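Local coordinates for DisA protein (Sorangium cellulosum, PDB 6CCA) that probably transfers methyl groups to the alpha-carbon of a polyketide intermediate, building a gem-dimethyl group on the disorazol assembly line, at residues Trp331-Glu336 / Gln402-Ala407. Residues are numbered along the deposited sequence; the frame is centred on the assembly and turned at random.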
loop_
_atom_site.group_PDB
_atom_site.type_symbol
_atom_site.label_atom_id
_atom_site.label_comp_id
_atom_site.label_asym_id
_atom_site.label_seq_id
_atom_site.Cartn_x
_atom_site.Cartn_y
_atom_site.Cartn_z
ATOM N N TRP A 331 18.275 3.802 6.890
ATOM C CA TRP A 331 16.961 3.123 7.123
ATOM C C TRP A 331 16.078 3.054 5.891
ATOM O O TRP A 331 16.024 4.016 5.089
ATOM C CB TRP A 331 16.185 3.879 8.189
ATOM C CG TRP A 331 16.767 3.962 9.570
ATOM C CD1 TRP A 331 17.988 3.568 9.989
ATOM C CD2 TRP A 331 16.145 4.612 10.660
ATOM N NE1 TRP A 331 18.125 3.860 11.337
ATOM C CE2 TRP A 331 17.023 4.547 11.755
ATOM C CE3 TRP A 331 14.906 5.264 10.815
ATOM C CZ2 TRP A 331 16.696 5.066 13.009
ATOM C CZ3 TRP A 331 14.572 5.819 12.058
ATOM C CH2 TRP A 331 15.478 5.686 13.170
ATOM N N LEU A 332 15.394 1.924 5.744
ATOM C CA LEU A 332 14.213 1.822 4.911
ATOM C C LEU A 332 12.981 1.929 5.795
ATOM O O LEU A 332 12.920 1.258 6.843
ATOM C CB LEU A 332 14.245 0.499 4.194
ATOM C CG LEU A 332 12.999 0.152 3.394
ATOM C CD1 LEU A 332 12.783 1.175 2.264
ATOM C CD2 LEU A 332 13.104 -1.249 2.787
ATOM N N VAL A 333 12.089 2.847 5.461
ATOM C CA VAL A 333 10.848 3.037 6.212
ATOM C C VAL A 333 9.717 2.701 5.239
ATOM O O VAL A 333 9.561 3.343 4.147
ATOM C CB VAL A 333 10.721 4.479 6.689
ATOM C CG1 VAL A 333 9.376 4.645 7.396
ATOM C CG2 VAL A 333 11.910 4.822 7.581
ATOM N N LEU A 334 8.973 1.652 5.570
ATOM C CA LEU A 334 7.821 1.234 4.767
ATOM C C LEU A 334 6.509 1.499 5.493
ATOM O O LEU A 334 6.414 1.232 6.721
ATOM C CB LEU A 334 7.912 -0.270 4.459
ATOM C CG LEU A 334 9.101 -0.814 3.733
ATOM C CD1 LEU A 334 9.129 -2.342 3.698
ATOM C CD2 LEU A 334 9.119 -0.262 2.313
ATOM N N ASN A 335 5.517 1.989 4.740
ATOM C CA ASN A 335 4.134 1.944 5.149
ATOM C C ASN A 335 3.427 1.059 4.148
ATOM O O ASN A 335 3.432 1.374 2.916
ATOM C CB ASN A 335 3.573 3.346 5.119
ATOM C CG ASN A 335 2.113 3.413 5.568
ATOM O OD1 ASN A 335 1.489 2.388 5.880
ATOM N ND2 ASN A 335 1.602 4.644 5.696
ATOM N N GLU A 336 2.938 -0.072 4.606
ATOM C CA GLU A 336 2.419 -1.107 3.745
ATOM C C GLU A 336 1.114 -1.732 4.267
ATOM O O GLU A 336 0.884 -1.862 5.458
ATOM C CB GLU A 336 3.441 -2.278 3.571
ATOM C CG GLU A 336 4.533 -2.009 2.527
ATOM C CD GLU A 336 3.981 -2.104 1.096
ATOM O OE1 GLU A 336 3.076 -2.899 0.803
ATOM O OE2 GLU A 336 4.455 -1.370 0.233
ATOM N N GLN A 402 -2.481 -3.221 8.244
ATOM C CA GLN A 402 -1.470 -2.257 7.833
ATOM C C GLN A 402 -0.413 -2.132 8.915
ATOM O O GLN A 402 -0.647 -2.339 10.153
ATOM C CB GLN A 402 -2.118 -0.892 7.661
ATOM C CG GLN A 402 -1.298 0.214 7.072
ATOM C CD GLN A 402 -2.100 1.437 6.688
ATOM O OE1 GLN A 402 -3.318 1.503 6.852
ATOM N NE2 GLN A 402 -1.401 2.450 6.228
ATOM N N ASN A 403 0.783 -1.805 8.470
ATOM C CA ASN A 403 1.884 -1.537 9.409
ATOM C C ASN A 403 2.949 -0.609 8.856
ATOM O O ASN A 403 3.052 -0.451 7.597
ATOM C CB ASN A 403 2.480 -2.856 9.921
ATOM C CG ASN A 403 3.073 -2.705 11.335
ATOM O OD1 ASN A 403 2.979 -1.637 11.960
ATOM N ND2 ASN A 403 3.691 -3.778 11.827
ATOM N N VAL A 404 3.678 0.040 9.753
ATOM C CA VAL A 404 4.953 0.668 9.401
ATOM C C VAL A 404 6.096 -0.286 9.828
ATOM O O VAL A 404 6.092 -0.870 10.945
ATOM C CB VAL A 404 5.067 2.033 9.996
ATOM C CG1 VAL A 404 6.501 2.541 9.990
ATOM C CG2 VAL A 404 4.153 3.003 9.262
ATOM N N ILE A 405 7.034 -0.473 8.931
ATOM C CA ILE A 405 8.162 -1.408 9.076
ATOM C C ILE A 405 9.449 -0.650 8.876
ATOM O O ILE A 405 9.594 0.042 7.889
ATOM C CB ILE A 405 8.079 -2.613 8.133
ATOM C CG1 ILE A 405 6.702 -3.322 8.277
ATOM C CG2 ILE A 405 9.226 -3.591 8.424
ATOM C CD1 ILE A 405 5.926 -3.330 7.032
ATOM N N LEU A 406 10.338 -0.715 9.856
ATOM C CA LEU A 406 11.659 -0.057 9.830
ATOM C C LEU A 406 12.751 -1.109 9.685
ATOM O O LEU A 406 12.641 -2.199 10.248
ATOM C CB LEU A 406 11.912 0.747 11.099
ATOM C CG LEU A 406 10.752 1.669 11.543
ATOM C CD1 LEU A 406 11.035 2.284 12.890
ATOM C CD2 LEU A 406 10.524 2.739 10.560
ATOM N N ALA A 407 13.771 -0.814 8.900
ATOM C CA ALA A 407 14.853 -1.768 8.693
ATOM C C ALA A 407 16.174 -1.002 8.451
ATOM O O ALA A 407 16.161 0.071 7.835
ATOM C CB ALA A 407 14.543 -2.582 7.494
HETATM O O HOH W 1 -1.273 5.483 5.926
#
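Asn335 and Gln402 join the two antiparallel strands 331-336 and 402-407 through their side-chain amides. Gln402 NE2 gives a nearly straight bond of 2.9 Å to Asn335 OD1, lying in the carbonyl plane on a lone pair; the two amide planes differ by only 20°. Gln402 reaches there because its chain is extended, with CG anti to the backbone N (chi1 -172°). A water accepts from both Asn335 ND2 and Gln402 NE2, closing a small polar ring beside Phe201 of helix 196-216. Two amides suit this place, since each can donate and accept without carrying charge.

Further along the same face the side chains turn apolar. Leu406 CD2 lies 3.9 Å from both Val333 CG1 and Val333 CG2, the two side chains running side by side, while Val404 CG2 touches Asn335 CB at 4.2 Å. Leu406 also packs on Leu34 and Ile41 of helix 34-41. On the other face Leu334 and Ile405 meet CB to CB at 4.4 Å, both touching Trp375 of helix 372-381, and small Ala407 sits across from Leu332, which packs on Leu379 of that helix. Glu336 turns its carboxylate away to His310.

Three hydrogen-bonded pairs, Leu332-Ala407, Leu334-Ile405 and Glu336-Asn403, stitch the backbones; the bond from Leu334 N to Ile405 O is 2.9 Å long. Strand 330-337 pairs in parallel with 300-306 on its other edge, so 402-409 brings in the antiparallel strand characteristic of the Rossmann-like methyltransferase sheet. In this buried seam the Asn335 and Gln402 amides satisfy each other and share a water, whereas Glu336 and Asn403 find polar partners beyond it, in His310 and in Leu390 and Ser372.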